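Local coordinates for putative branched-chain amino acid ABC transporter, periplasmic branched-chain amino acid-binding protein (Pseudomonas protegens Pf-5, PDB 4RU0) that probably captures a branched-chain amino acid or related small solute in the periplasm and delivers it to an ABC importer of the inner membrane, at residues Gly70-Lys75 and Phe348-Leu353; Gln79-Glu84 and Tyr94-Asn99; Lys128-Thr133 and Phe147-Pro152; Ile183-His188 and Asn211-Val216; Thr290-Gly295 and Gly323-Asn328. All blocks are in the same frame, centred on the assembly; numbering follows the deposited sequence.

Interaction 1: Gly70-Lys75 and Phe348-Leu353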
# COMPACT_ATOMS: atom_id res chain seq x y z
N GLY A 70 -17.77 -15.82 -10.44
CA GLY A 70 -17.02 -14.75 -11.07
C GLY A 70 -17.63 -13.40 -10.74
O GLY A 70 -18.43 -13.29 -9.82
N ILE A 71 -17.24 -12.38 -11.49
CA ILE A 71 -17.75 -11.04 -11.27
C ILE A 71 -18.99 -10.80 -12.12
O ILE A 71 -18.90 -10.64 -13.33
CB ILE A 71 -16.70 -9.96 -11.59
CG1 ILE A 71 -15.45 -10.14 -10.73
CG2 ILE A 71 -17.28 -8.57 -11.39
CD1 ILE A 71 -14.33 -9.19 -11.06
N ASN A 72 -20.15 -10.79 -11.46
CA ASN A 72 -21.44 -10.63 -12.14
C ASN A 72 -21.60 -11.58 -13.32
O ASN A 72 -22.13 -11.21 -14.36
CB ASN A 72 -21.63 -9.19 -12.61
CG ASN A 72 -22.49 -8.37 -11.67
OD1 ASN A 72 -22.80 -8.81 -10.56
ND2 ASN A 72 -22.87 -7.18 -12.11
N GLY A 73 -21.12 -12.81 -13.16
CA GLY A 73 -21.23 -13.82 -14.19
C GLY A 73 -19.97 -14.00 -15.01
O GLY A 73 -19.77 -15.05 -15.63
N VAL A 74 -19.11 -12.98 -15.02
CA VAL A 74 -17.87 -13.03 -15.79
C VAL A 74 -16.76 -13.73 -15.02
O VAL A 74 -16.33 -13.26 -13.96
CB VAL A 74 -17.39 -11.62 -16.17
CG1 VAL A 74 -16.11 -11.70 -17.00
CG2 VAL A 74 -18.48 -10.88 -16.93
N LYS A 75 -16.28 -14.84 -15.56
CA LYS A 75 -15.23 -15.62 -14.92
C LYS A 75 -13.88 -14.92 -15.02
O LYS A 75 -13.63 -14.14 -15.94
CB LYS A 75 -15.15 -17.02 -15.53
CG LYS A 75 -16.43 -17.83 -15.38
CD LYS A 75 -16.35 -19.16 -16.13
CE LYS A 75 -17.64 -19.97 -15.99
NZ LYS A 75 -17.54 -21.29 -16.67
N PHE A 348 -20.84 -0.97 -18.47
CA PHE A 348 -20.39 -1.63 -19.69
C PHE A 348 -20.91 -3.07 -19.81
O PHE A 348 -20.61 -3.76 -20.79
CB PHE A 348 -18.86 -1.61 -19.76
CG PHE A 348 -18.27 -0.21 -19.74
CD1 PHE A 348 -18.48 0.66 -20.79
CD2 PHE A 348 -17.51 0.22 -18.66
CE1 PHE A 348 -17.95 1.94 -20.77
CE2 PHE A 348 -16.97 1.49 -18.64
CZ PHE A 348 -17.19 2.35 -19.70
N GLY A 349 -21.69 -3.52 -18.83
CA GLY A 349 -22.34 -4.81 -18.90
C GLY A 349 -21.47 -5.97 -18.44
O GLY A 349 -20.26 -5.84 -18.32
N LYS A 350 -22.11 -7.11 -18.17
CA LYS A 350 -21.41 -8.30 -17.70
C LYS A 350 -20.51 -8.88 -18.78
O LYS A 350 -20.90 -9.82 -19.48
CB LYS A 350 -22.40 -9.36 -17.22
CG LYS A 350 -23.43 -8.88 -16.20
CD LYS A 350 -24.55 -9.90 -16.05
CE LYS A 350 -25.63 -9.44 -15.07
NZ LYS A 350 -25.16 -9.46 -13.66
N ARG A 351 -19.31 -8.33 -18.92
CA ARG A 351 -18.37 -8.76 -19.95
C ARG A 351 -16.95 -8.33 -19.61
O ARG A 351 -16.76 -7.39 -18.84
CB ARG A 351 -18.77 -8.21 -21.31
CG ARG A 351 -18.66 -6.70 -21.41
CD ARG A 351 -18.60 -6.25 -22.85
NE ARG A 351 -17.94 -4.95 -22.98
CZ ARG A 351 -18.58 -3.80 -23.10
NH1 ARG A 351 -19.91 -3.77 -23.11
NH2 ARG A 351 -17.89 -2.67 -23.21
N PRO A 352 -15.95 -9.01 -20.19
CA PRO A 352 -14.55 -8.58 -20.12
C PRO A 352 -14.39 -7.10 -20.47
O PRO A 352 -15.07 -6.60 -21.38
CB PRO A 352 -13.86 -9.47 -21.14
CG PRO A 352 -14.63 -10.75 -21.05
CD PRO A 352 -16.07 -10.34 -20.82
N LEU A 353 -13.50 -6.41 -19.75
CA LEU A 353 -13.41 -4.96 -19.84
C LEU A 353 -12.09 -4.46 -20.41
O LEU A 353 -11.07 -5.16 -20.39
CB LEU A 353 -13.62 -4.34 -18.47
CG LEU A 353 -15.02 -4.45 -17.88
CD1 LEU A 353 -15.03 -3.95 -16.44
CD2 LEU A 353 -16.00 -3.67 -18.74
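Asn72 and Val74 meet Lys350 and Arg351 where a type I' beta turn, Ile71 to Val74, faces the loop leaving helix 325-348. The turn is closed by two backbone bonds between Ile71 and Val74, and the facing chain bends in an inverse gamma turn centred on Lys350; CA atoms of Asn72 and Lys350 are 6.0 Å apart. In this periplasmic-binding-protein fold the contact joins the connection between helix 47-67 and strand 76-82 to the one before helix 355-363. Lys350 crosses Asn72 at about a right angle: its CD lies 3.2 Å from Asn72 O, and a bend at chi4 (-71°) carries NZ to the asparagine amide, 3.5 Å from Asn72 CG. Val74 is the buried member. Its two methyls divide the work, CG1 meeting the ring of Pro352 at CD, 4.1 Å away, while CG2 presses on the peptide link between Lys350 and Arg351, with Val74 CG2 3.3 Å from Arg351 N.

Interaction 2: Gln79-Glu84 and Tyr94-Asn99; sequences QECETE and YERFKN
Cys81 points SG away from its own backbone N (chi1 178°), a setting that carries the sulfur across to helix 87-97, where it meets Arg96 and Phe97. Arg96 starts out in the same sense but bends at chi2 and chi3, which lays its guanidinium beside the sulfur, with Arg96 NH2 3.5 Å from Cys81 SG. In Phe97 CG instead lies anti to the carbonyl carbon, beside the backbone N (chi1 -79°), and the ring reaches the strand. Its CE2 and CZ atoms touch Cys81 CB obliquely, the Cys81 CB to Phe97 CE2 distance being 3.6 Å. Phe97 CZ also lies 3.5 Å from Gln79 O, and the Gln79 amide comes near the ring with its plane 24° from the ring plane, OE1 closest to CE1. Cys81 SG is 5.4 Å from the ring centroid, an oblique sulfur-aromatic contact.

The pair belongs to a beta-alpha unit in which helix 87-97 packs on strand 76-82, itself hydrogen-bonded to strand 34-40. Phe35 meets the Phe97 ring edge-to-face. Because Cys81 forms a disulfide with Cys93, strand and helix are also joined covalently; the sulfur beside Arg96 is therefore not a thiol, and the guanidinium meets a neutral, polarisable disulfide rather than an ionisable group.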
# COMPACT_ATOMS: atom_id res chain seq x y z
N GLN A 79 -2.69 -15.47 -14.87
CA GLN A 79 -1.43 -16.14 -15.15
C GLN A 79 -0.29 -15.37 -14.50
O GLN A 79 -0.33 -14.15 -14.40
CB GLN A 79 -1.20 -16.28 -16.66
CG GLN A 79 -0.04 -17.21 -17.02
CD GLN A 79 0.13 -17.39 -18.51
OE1 GLN A 79 -0.11 -16.47 -19.29
NE2 GLN A 79 0.56 -18.58 -18.92
N GLU A 80 0.73 -16.10 -14.06
CA GLU A 80 1.87 -15.49 -13.40
C GLU A 80 3.04 -15.30 -14.35
O GLU A 80 3.32 -16.16 -15.20
CB GLU A 80 2.31 -16.33 -12.21
CG GLU A 80 1.89 -15.77 -10.87
CD GLU A 80 2.14 -16.73 -9.73
OE1 GLU A 80 3.18 -16.58 -9.04
OE2 GLU A 80 1.31 -17.63 -9.52
N CYS A 81 3.73 -14.18 -14.21
CA CYS A 81 4.98 -13.94 -14.91
C CYS A 81 6.04 -13.57 -13.88
O CYS A 81 5.81 -12.72 -13.02
CB CYS A 81 4.82 -12.84 -15.96
SG CYS A 81 6.33 -12.42 -16.87
N GLU A 82 7.20 -14.23 -13.95
CA GLU A 82 8.26 -14.00 -12.98
C GLU A 82 8.99 -12.68 -13.24
O GLU A 82 9.54 -12.46 -14.31
CB GLU A 82 9.26 -15.16 -13.01
CG GLU A 82 10.39 -15.03 -12.01
CD GLU A 82 9.90 -14.97 -10.57
OE1 GLU A 82 8.89 -15.63 -10.24
OE2 GLU A 82 10.54 -14.26 -9.77
N THR A 83 8.98 -11.80 -12.24
CA THR A 83 9.60 -10.49 -12.38
C THR A 83 10.93 -10.40 -11.62
O THR A 83 11.72 -9.48 -11.83
CB THR A 83 8.67 -9.37 -11.87
OG1 THR A 83 8.62 -9.38 -10.44
CG2 THR A 83 7.26 -9.55 -12.44
N GLU A 84 11.15 -11.37 -10.74
CA GLU A 84 12.36 -11.44 -9.92
C GLU A 84 12.64 -10.14 -9.17
O GLU A 84 13.80 -9.82 -8.88
CB GLU A 84 13.57 -11.80 -10.78
CG GLU A 84 13.36 -13.05 -11.61
CD GLU A 84 14.66 -13.63 -12.13
OE1 GLU A 84 15.72 -13.33 -11.53
OE2 GLU A 84 14.63 -14.39 -13.12
N TYR A 94 4.97 -6.87 -18.24
CA TYR A 94 3.95 -5.93 -18.67
C TYR A 94 3.73 -6.02 -20.18
O TYR A 94 2.59 -6.04 -20.64
CB TYR A 94 4.32 -4.51 -18.27
CG TYR A 94 3.48 -3.44 -18.96
CD1 TYR A 94 3.89 -2.89 -20.17
CD2 TYR A 94 2.29 -2.99 -18.39
CE1 TYR A 94 3.13 -1.92 -20.80
CE2 TYR A 94 1.53 -2.02 -19.02
CZ TYR A 94 1.96 -1.49 -20.22
OH TYR A 94 1.22 -0.53 -20.84
N GLU A 95 4.82 -6.07 -20.93
CA GLU A 95 4.74 -6.13 -22.39
C GLU A 95 4.16 -7.46 -22.85
O GLU A 95 3.50 -7.53 -23.88
CB GLU A 95 6.11 -5.91 -23.03
CG GLU A 95 6.64 -4.50 -22.85
CD GLU A 95 5.85 -3.47 -23.65
OE1 GLU A 95 5.31 -3.81 -24.73
OE2 GLU A 95 5.77 -2.30 -23.21
N ARG A 96 4.41 -8.52 -22.08
CA ARG A 96 3.84 -9.82 -22.41
C ARG A 96 2.33 -9.82 -22.16
O ARG A 96 1.57 -10.42 -22.91
CB ARG A 96 4.52 -10.92 -21.59
CG ARG A 96 3.68 -12.18 -21.40
CD ARG A 96 4.51 -13.45 -21.44
NE ARG A 96 5.64 -13.43 -20.51
CZ ARG A 96 6.89 -13.13 -20.85
NH1 ARG A 96 7.18 -12.81 -22.11
NH2 ARG A 96 7.86 -13.13 -19.94
N PHE A 97 1.90 -9.11 -21.12
CA PHE A 97 0.52 -9.16 -20.66
C PHE A 97 -0.38 -8.07 -21.23
O PHE A 97 -1.60 -8.25 -21.30
CB PHE A 97 0.48 -9.08 -19.13
CG PHE A 97 0.80 -10.37 -18.44
CD1 PHE A 97 0.71 -11.58 -19.13
CD2 PHE A 97 1.18 -10.38 -17.11
CE1 PHE A 97 0.99 -12.77 -18.49
CE2 PHE A 97 1.47 -11.58 -16.47
CZ PHE A 97 1.38 -12.77 -17.16
N LYS A 98 0.19 -6.94 -21.64
CA LYS A 98 -0.61 -5.77 -22.00
C LYS A 98 -1.62 -6.03 -23.13
O LYS A 98 -2.58 -5.27 -23.30
CB LYS A 98 0.29 -4.60 -22.39
CG LYS A 98 0.94 -4.73 -23.75
CD LYS A 98 1.66 -3.45 -24.15
CE LYS A 98 2.18 -3.52 -25.58
NZ LYS A 98 3.02 -2.35 -25.92
N ASN A 99 -1.43 -7.11 -23.88
CA ASN A 99 -2.35 -7.41 -24.98
C ASN A 99 -3.36 -8.49 -24.62
O ASN A 99 -4.24 -8.81 -25.43
CB ASN A 99 -1.56 -7.82 -26.22
CG ASN A 99 -0.85 -6.65 -26.85
OD1 ASN A 99 -1.46 -5.62 -27.14
ND2 ASN A 99 0.46 -6.79 -27.05

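Interaction 3: Lys128-Thr133 and Phe147-Pro152; sequences KIPLIT and FPYNFP
The Tyr149 ring receives Lys128 CA over the centre of one face, a CH-pi contact with 3.7 Å from Lys128 CA to the ring centroid, while Pro130 N lies at its edge. Arg359 of helix 355-363 adds a cation-pi contact to the same ring. The Phe151 ring has Leu131 O in its plane, at the edge, and His391 stacks on it. These rings flank a short parallel beta pair, strands 131-132 and 150-151, in the periplasmic-binding-protein fold. Leu131 pairs with Asn150 and Ile132 with Phe151, and three backbone bonds join the chains: Leu131 N to Tyr149 O, nearly straight at 174°, Phe151 N to Leu131 O, and Thr133 N to Phe151 O. Ahead of the strand, Lys128 closes helix 114-126 in a Schellman motif, which brings its CA and the aliphatic part of its side chain against the tyrosine. With CG beside the backbone N (chi1 -69°), the Tyr149 ring reaches back along the partner chain, its OH 3.7 Å from Lys128 CG. Pro130 bridges both aromatics, touching Tyr149 CD2 through CD and CG, and Phe151 through CB, Pro130 CB being 3.9 Å from Phe151 CE2.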
# COMPACT_ATOMS: atom_id res chain seq x y z
N LYS A 128 -3.05 3.02 -22.64
CA LYS A 128 -4.31 3.14 -21.92
C LYS A 128 -4.56 1.94 -20.99
O LYS A 128 -5.62 1.31 -21.02
CB LYS A 128 -5.47 3.34 -22.90
CG LYS A 128 -5.35 4.64 -23.69
CD LYS A 128 -6.46 4.82 -24.70
CE LYS A 128 -6.36 6.18 -25.38
NZ LYS A 128 -7.42 6.36 -26.42
N ILE A 129 -3.56 1.65 -20.16
CA ILE A 129 -3.68 0.59 -19.16
C ILE A 129 -3.40 1.15 -17.76
O ILE A 129 -2.31 1.63 -17.48
CB ILE A 129 -2.72 -0.56 -19.45
CG1 ILE A 129 -3.04 -1.18 -20.81
CG2 ILE A 129 -2.80 -1.61 -18.35
CD1 ILE A 129 -2.34 -2.49 -21.08
N PRO A 130 -4.41 1.08 -16.88
CA PRO A 130 -4.28 1.63 -15.53
C PRO A 130 -3.25 0.86 -14.71
O PRO A 130 -3.33 -0.36 -14.61
CB PRO A 130 -5.68 1.44 -14.93
CG PRO A 130 -6.57 1.09 -16.08
CD PRO A 130 -5.71 0.43 -17.09
N LEU A 131 -2.27 1.58 -14.16
CA LEU A 131 -1.33 0.98 -13.24
C LEU A 131 -1.84 1.18 -11.83
O LEU A 131 -2.11 2.31 -11.42
CB LEU A 131 0.07 1.58 -13.38
CG LEU A 131 0.84 1.31 -14.67
CD1 LEU A 131 2.27 1.84 -14.55
CD2 LEU A 131 0.83 -0.16 -15.06
N ILE A 132 -1.98 0.09 -11.09
CA ILE A 132 -2.33 0.18 -9.68
C ILE A 132 -1.10 -0.10 -8.83
O ILE A 132 -0.48 -1.16 -8.95
CB ILE A 132 -3.44 -0.81 -9.30
CG1 ILE A 132 -4.74 -0.46 -10.04
CG2 ILE A 132 -3.67 -0.81 -7.81
CD1 ILE A 132 -5.84 -1.51 -9.86
N THR A 133 -0.75 0.85 -7.99
CA THR A 133 0.26 0.66 -6.95
C THR A 133 -0.35 0.95 -5.59
O THR A 133 -0.52 2.09 -5.21
CB THR A 133 1.51 1.54 -7.17
OG1 THR A 133 1.15 2.92 -7.16
CG2 THR A 133 2.15 1.24 -8.46
N PHE A 147 -2.23 12.31 -14.32
CA PHE A 147 -1.89 10.89 -14.40
C PHE A 147 -3.12 10.01 -14.65
O PHE A 147 -3.54 9.27 -13.76
CB PHE A 147 -1.19 10.44 -13.12
CG PHE A 147 0.18 11.02 -12.95
CD1 PHE A 147 0.35 12.26 -12.36
CD2 PHE A 147 1.29 10.33 -13.40
CE1 PHE A 147 1.61 12.79 -12.21
CE2 PHE A 147 2.55 10.86 -13.25
CZ PHE A 147 2.72 12.09 -12.65
N PRO A 148 -3.66 10.05 -15.88
CA PRO A 148 -4.88 9.33 -16.23
C PRO A 148 -4.84 7.84 -15.92
O PRO A 148 -5.85 7.29 -15.48
CB PRO A 148 -4.99 9.55 -17.75
CG PRO A 148 -4.15 10.73 -18.04
CD PRO A 148 -3.05 10.71 -17.05
N TYR A 149 -3.70 7.19 -16.13
CA TYR A 149 -3.61 5.74 -15.98
C TYR A 149 -2.64 5.28 -14.90
O TYR A 149 -2.13 4.16 -14.94
CB TYR A 149 -3.26 5.12 -17.33
CG TYR A 149 -4.40 5.25 -18.31
CD1 TYR A 149 -4.48 6.35 -19.17
CD2 TYR A 149 -5.42 4.32 -18.35
CE1 TYR A 149 -5.54 6.48 -20.05
CE2 TYR A 149 -6.48 4.45 -19.22
CZ TYR A 149 -6.54 5.53 -20.07
OH TYR A 149 -7.59 5.66 -20.94
N ASN A 150 -2.39 6.14 -13.92
CA ASN A 150 -1.56 5.79 -12.77
C ASN A 150 -2.34 5.98 -11.47
O ASN A 150 -2.81 7.08 -11.18
CB ASN A 150 -0.28 6.64 -12.76
CG ASN A 150 0.81 6.04 -11.90
OD1 ASN A 150 0.55 5.57 -10.79
ND2 ASN A 150 2.03 6.05 -12.41
N PHE A 151 -2.48 4.91 -10.69
CA PHE A 151 -3.32 4.93 -9.49
C PHE A 151 -2.59 4.49 -8.22
O PHE A 151 -2.53 3.29 -7.91
CB PHE A 151 -4.55 4.03 -9.69
CG PHE A 151 -5.53 4.55 -10.70
CD1 PHE A 151 -6.68 5.22 -10.30
CD2 PHE A 151 -5.32 4.35 -12.06
CE1 PHE A 151 -7.59 5.69 -11.24
CE2 PHE A 151 -6.22 4.82 -13.00
CZ PHE A 151 -7.36 5.49 -12.59
N PRO A 152 -2.07 5.43 -7.44
CA PRO A 152 -1.47 5.08 -6.16
C PRO A 152 -2.56 4.95 -5.10
O PRO A 152 -2.76 5.82 -4.29
CB PRO A 152 -0.59 6.27 -5.88
CG PRO A 152 -1.32 7.39 -6.46
CD PRO A 152 -2.06 6.88 -7.65

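Interaction 4: Ile183-His188 and Asn211-Val216; sequences IATLYH and NIQIPV
Leu186, Ile214 and Val216 make the dense part of this contact, on the buried face that helix 224-233 covers. Leu186 CD1 touches two methyls, 3.6 Å from Ile214 CG2 and 3.5 Å from Val216 CG2; CG lies anti to the backbone N (chi1 -171°), directing the branch across to the neighbouring strand. Ala184 meets Ile212 more lightly, CB to CB. Strands 182-188 and 210-216 run parallel at an edge of the seven-stranded mixed sheet, joined through helices 191-194 and 197-207 in a beta-alpha-beta crossover, and five backbone bonds hold them in register. The opposite face is more polar and partly open towards Pro215, which is exposed. There Thr185 and Gln213 lie side by side, Gln213 OE1 3.3 Å from Thr185 CB, and Gln213 NE2 donates to Asn211 OD1. A water lies within hydrogen-bonding distance of Thr185 OG1, Ile183 O and Asn211 OD1, perhaps not serving all at once. Tyr187 lays one ring face over Pro215, with Pro215 CA 3.8 Å from the ring centroid in a CH-pi contact.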
# COMPACT_ATOMS: atom_id res chain seq x y z
N ILE A 183 9.11 15.28 17.01
CA ILE A 183 8.86 14.09 16.22
C ILE A 183 10.02 13.89 15.27
O ILE A 183 10.27 14.71 14.39
CB ILE A 183 7.54 14.21 15.44
CG1 ILE A 183 6.37 14.40 16.40
CG2 ILE A 183 7.33 12.98 14.55
CD1 ILE A 183 5.04 14.57 15.72
N ALA A 184 10.75 12.79 15.45
CA ALA A 184 11.90 12.50 14.61
C ALA A 184 11.52 11.48 13.54
O ALA A 184 10.92 10.45 13.83
CB ALA A 184 13.07 11.99 15.44
N THR A 185 11.89 11.78 12.29
CA THR A 185 11.69 10.83 11.21
C THR A 185 13.04 10.24 10.81
O THR A 185 13.94 10.96 10.35
CB THR A 185 11.00 11.49 9.99
OG1 THR A 185 9.69 11.94 10.36
CG2 THR A 185 10.87 10.49 8.85
N LEU A 186 13.17 8.94 11.03
CA LEU A 186 14.35 8.19 10.63
C LEU A 186 14.08 7.48 9.31
O LEU A 186 13.33 6.50 9.27
CB LEU A 186 14.72 7.17 11.71
CG LEU A 186 16.07 6.46 11.53
CD1 LEU A 186 17.19 7.48 11.59
CD2 LEU A 186 16.25 5.40 12.59
N TYR A 187 14.66 7.98 8.22
CA TYR A 187 14.27 7.49 6.90
C TYR A 187 15.44 6.96 6.08
O TYR A 187 16.53 7.54 6.06
CB TYR A 187 13.56 8.59 6.10
CG TYR A 187 14.42 9.78 5.72
CD1 TYR A 187 15.12 9.80 4.52
CD2 TYR A 187 14.52 10.88 6.57
CE1 TYR A 187 15.91 10.89 4.18
CE2 TYR A 187 15.31 11.97 6.23
CZ TYR A 187 16.01 11.97 5.04
OH TYR A 187 16.79 13.04 4.69
N HIS A 188 15.19 5.84 5.41
CA HIS A 188 16.08 5.29 4.40
C HIS A 188 16.36 6.38 3.38
O HIS A 188 15.43 6.97 2.84
CB HIS A 188 15.44 4.07 3.74
CG HIS A 188 16.35 3.31 2.83
ND1 HIS A 188 16.32 3.47 1.46
CD2 HIS A 188 17.30 2.39 3.08
CE1 HIS A 188 17.22 2.68 0.91
NE2 HIS A 188 17.83 2.01 1.87
N ASN A 211 10.18 19.32 13.85
CA ASN A 211 10.31 18.35 12.76
C ASN A 211 11.77 17.93 12.55
O ASN A 211 12.53 18.62 11.89
CB ASN A 211 9.74 18.95 11.47
CG ASN A 211 9.92 18.04 10.27
OD1 ASN A 211 10.04 16.82 10.39
ND2 ASN A 211 9.93 18.65 9.09
N ILE A 212 12.15 16.80 13.14
CA ILE A 212 13.52 16.32 13.05
C ILE A 212 13.63 15.26 11.95
O ILE A 212 12.98 14.22 12.00
CB ILE A 212 13.99 15.72 14.39
CG1 ILE A 212 13.88 16.77 15.51
CG2 ILE A 212 15.42 15.20 14.29
CD1 ILE A 212 14.22 16.22 16.88
N GLN A 213 14.46 15.53 10.95
CA GLN A 213 14.64 14.64 9.81
C GLN A 213 16.03 13.99 9.81
O GLN A 213 17.04 14.68 9.69
CB GLN A 213 14.41 15.40 8.50
CG GLN A 213 12.97 15.84 8.28
CD GLN A 213 12.00 14.67 8.11
OE1 GLN A 213 12.41 13.55 7.81
NE2 GLN A 213 10.72 14.93 8.31
N ILE A 214 16.07 12.67 9.93
CA ILE A 214 17.35 11.97 10.07
C ILE A 214 17.52 10.87 9.02
O ILE A 214 16.87 9.83 9.09
CB ILE A 214 17.49 11.34 11.47
CG1 ILE A 214 17.30 12.40 12.56
CG2 ILE A 214 18.84 10.68 11.61
CD1 ILE A 214 17.17 11.82 13.96
N PRO A 215 18.40 11.11 8.03
CA PRO A 215 18.64 10.14 6.95
C PRO A 215 19.49 8.94 7.38
O PRO A 215 20.35 9.07 8.25
CB PRO A 215 19.37 10.97 5.89
CG PRO A 215 20.04 12.05 6.66
CD PRO A 215 19.11 12.38 7.81
N VAL A 216 19.24 7.79 6.76
CA VAL A 216 20.07 6.61 6.95
C VAL A 216 20.56 6.13 5.59
O VAL A 216 19.76 5.71 4.75
CB VAL A 216 19.34 5.47 7.65
CG1 VAL A 216 20.18 4.20 7.61
CG2 VAL A 216 19.02 5.84 9.08
O HOH W 1 9.56 14.22 11.82

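Interaction 5: Thr290-Gly295 and Gly323-Asn328; sequences TPYPAG and GSVYYN
Asn328 turns its amide towards the loop 290-295, where ND2 serves two carbonyls, donating to Pro293 O at 2.8 Å and to Gly295 O at 3.2 Å. The second bond is the straighter, at 170°, and Gly295 O lies in the amide plane, whereas Pro293 O is tilted 19° from it. Together they fix the rotation of the amide. Val325 meets Tyr292 at about a right angle, its CG1 at the ring edge, 4.0 Å from Tyr292 CD1; the methyl stands anti to the backbone N (chi1 170°). Pro291 CG lies over one face of the Tyr292 ring, toward its rim, and Tyr292 touches Trp269 of the polyether pocket. A backbone bond, Gly295 N to Gly323 O at 2.8 Å, completes the join before the helix, whose N-cap is Ser324: its OG accepts from Tyr327 N. The contact fastens the loop after strand 287-290 to the first turn of helix 325-348, with strand 396-402 against Val325 and Pro293, helix 299-309 beside Asn328 and helix 47-67 on Tyr326.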
# COMPACT_ATOMS: atom_id res chain seq x y z
N THR A 290 -0.57 0.48 9.14
CA THR A 290 -0.95 -0.48 8.11
C THR A 290 -2.29 -0.12 7.46
O THR A 290 -3.21 0.33 8.14
CB THR A 290 -1.04 -1.92 8.67
OG1 THR A 290 -1.45 -2.82 7.63
CG2 THR A 290 -2.05 -1.99 9.80
N PRO A 291 -2.39 -0.31 6.14
CA PRO A 291 -3.66 -0.18 5.44
C PRO A 291 -4.35 -1.54 5.28
O PRO A 291 -5.47 -1.61 4.80
CB PRO A 291 -3.25 0.39 4.08
CG PRO A 291 -1.93 -0.25 3.84
CD PRO A 291 -1.26 -0.45 5.20
N TYR A 292 -3.64 -2.59 5.66
CA TYR A 292 -4.19 -3.94 5.65
C TYR A 292 -3.69 -4.79 6.83
O TYR A 292 -2.80 -5.60 6.67
CB TYR A 292 -3.89 -4.64 4.32
CG TYR A 292 -2.64 -4.17 3.63
CD1 TYR A 292 -1.40 -4.50 4.12
CD2 TYR A 292 -2.70 -3.42 2.47
CE1 TYR A 292 -0.26 -4.10 3.49
CE2 TYR A 292 -1.56 -3.01 1.84
CZ TYR A 292 -0.34 -3.35 2.36
OH TYR A 292 0.81 -2.94 1.75
N PRO A 293 -4.27 -4.58 8.00
CA PRO A 293 -3.82 -5.20 9.26
C PRO A 293 -3.74 -6.72 9.22
O PRO A 293 -4.59 -7.38 8.60
CB PRO A 293 -4.88 -4.75 10.27
CG PRO A 293 -6.08 -4.42 9.45
CD PRO A 293 -5.53 -3.83 8.18
N ALA A 294 -2.72 -7.27 9.87
CA ALA A 294 -2.62 -8.72 10.04
C ALA A 294 -3.82 -9.25 10.81
O ALA A 294 -4.43 -8.53 11.60
CB ALA A 294 -1.32 -9.08 10.76
N GLY A 295 -4.16 -10.51 10.58
CA GLY A 295 -5.27 -11.15 11.25
C GLY A 295 -6.00 -12.12 10.34
O GLY A 295 -6.22 -11.82 9.17
N GLY A 323 -3.02 -15.08 7.92
CA GLY A 323 -3.47 -13.75 8.25
C GLY A 323 -2.30 -12.80 8.23
O GLY A 323 -2.40 -11.70 8.72
N SER A 324 -1.19 -13.25 7.68
CA SER A 324 0.02 -12.45 7.70
C SER A 324 -0.21 -11.21 6.89
O SER A 324 -1.00 -11.21 5.98
CB SER A 324 1.22 -13.23 7.17
OG SER A 324 1.36 -13.12 5.77
N VAL A 325 0.48 -10.14 7.25
CA VAL A 325 0.24 -8.84 6.64
C VAL A 325 0.47 -8.92 5.13
O VAL A 325 -0.21 -8.31 4.35
CB VAL A 325 1.05 -7.72 7.35
CG1 VAL A 325 1.02 -6.39 6.63
CG2 VAL A 325 0.60 -7.57 8.79
N TYR A 326 1.45 -9.72 4.76
CA TYR A 326 1.73 -9.98 3.38
C TYR A 326 0.55 -10.67 2.69
O TYR A 326 0.16 -10.27 1.60
CB TYR A 326 2.96 -10.86 3.30
CG TYR A 326 4.22 -10.14 3.69
CD1 TYR A 326 4.46 -8.86 3.26
CD2 TYR A 326 5.17 -10.75 4.48
CE1 TYR A 326 5.61 -8.20 3.61
CE2 TYR A 326 6.33 -10.09 4.84
CZ TYR A 326 6.54 -8.81 4.39
OH TYR A 326 7.69 -8.13 4.72
N TYR A 327 -0.06 -11.65 3.33
CA TYR A 327 -1.20 -12.33 2.77
C TYR A 327 -2.37 -11.39 2.61
O TYR A 327 -3.11 -11.46 1.65
CB TYR A 327 -1.58 -13.55 3.62
CG TYR A 327 -2.71 -14.35 3.04
CD1 TYR A 327 -4.01 -13.91 3.13
CD2 TYR A 327 -2.47 -15.53 2.37
CE1 TYR A 327 -5.03 -14.63 2.58
CE2 TYR A 327 -3.49 -16.26 1.82
CZ TYR A 327 -4.77 -15.81 1.93
OH TYR A 327 -5.80 -16.52 1.39
N ASN A 328 -2.54 -10.53 3.58
CA ASN A 328 -3.69 -9.63 3.60
C ASN A 328 -3.56 -8.49 2.61
O ASN A 328 -4.56 -7.95 2.14
CB ASN A 328 -3.91 -9.08 5.01
CG ASN A 328 -4.34 -10.16 5.99
OD1 ASN A 328 -4.19 -11.36 5.72
ND2 ASN A 328 -4.88 -9.74 7.13

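From the N terminus, residues 70-75 wait for 348-353 to close interaction 1, a loop of more than 270 residues that encloses the other four contacts. Within it these follow in series without crossing. Interaction 2 closes the short strand-to-helix connection, most of it helix, and interaction 3 a 13-residue loop, without helix or strand, between two short parallel strands; the two touch where Lys98 O and Tyr94 OH pack on Ile129 CD1. Interaction 4 joins the edge strand 210-216 of the large mixed sheet to its neighbour 182-188, about 47 Å from interaction 1 between centres. Interaction 5 links the loop after strand 287-290 to the start of helix 325-348, whose far end leads into interaction 1.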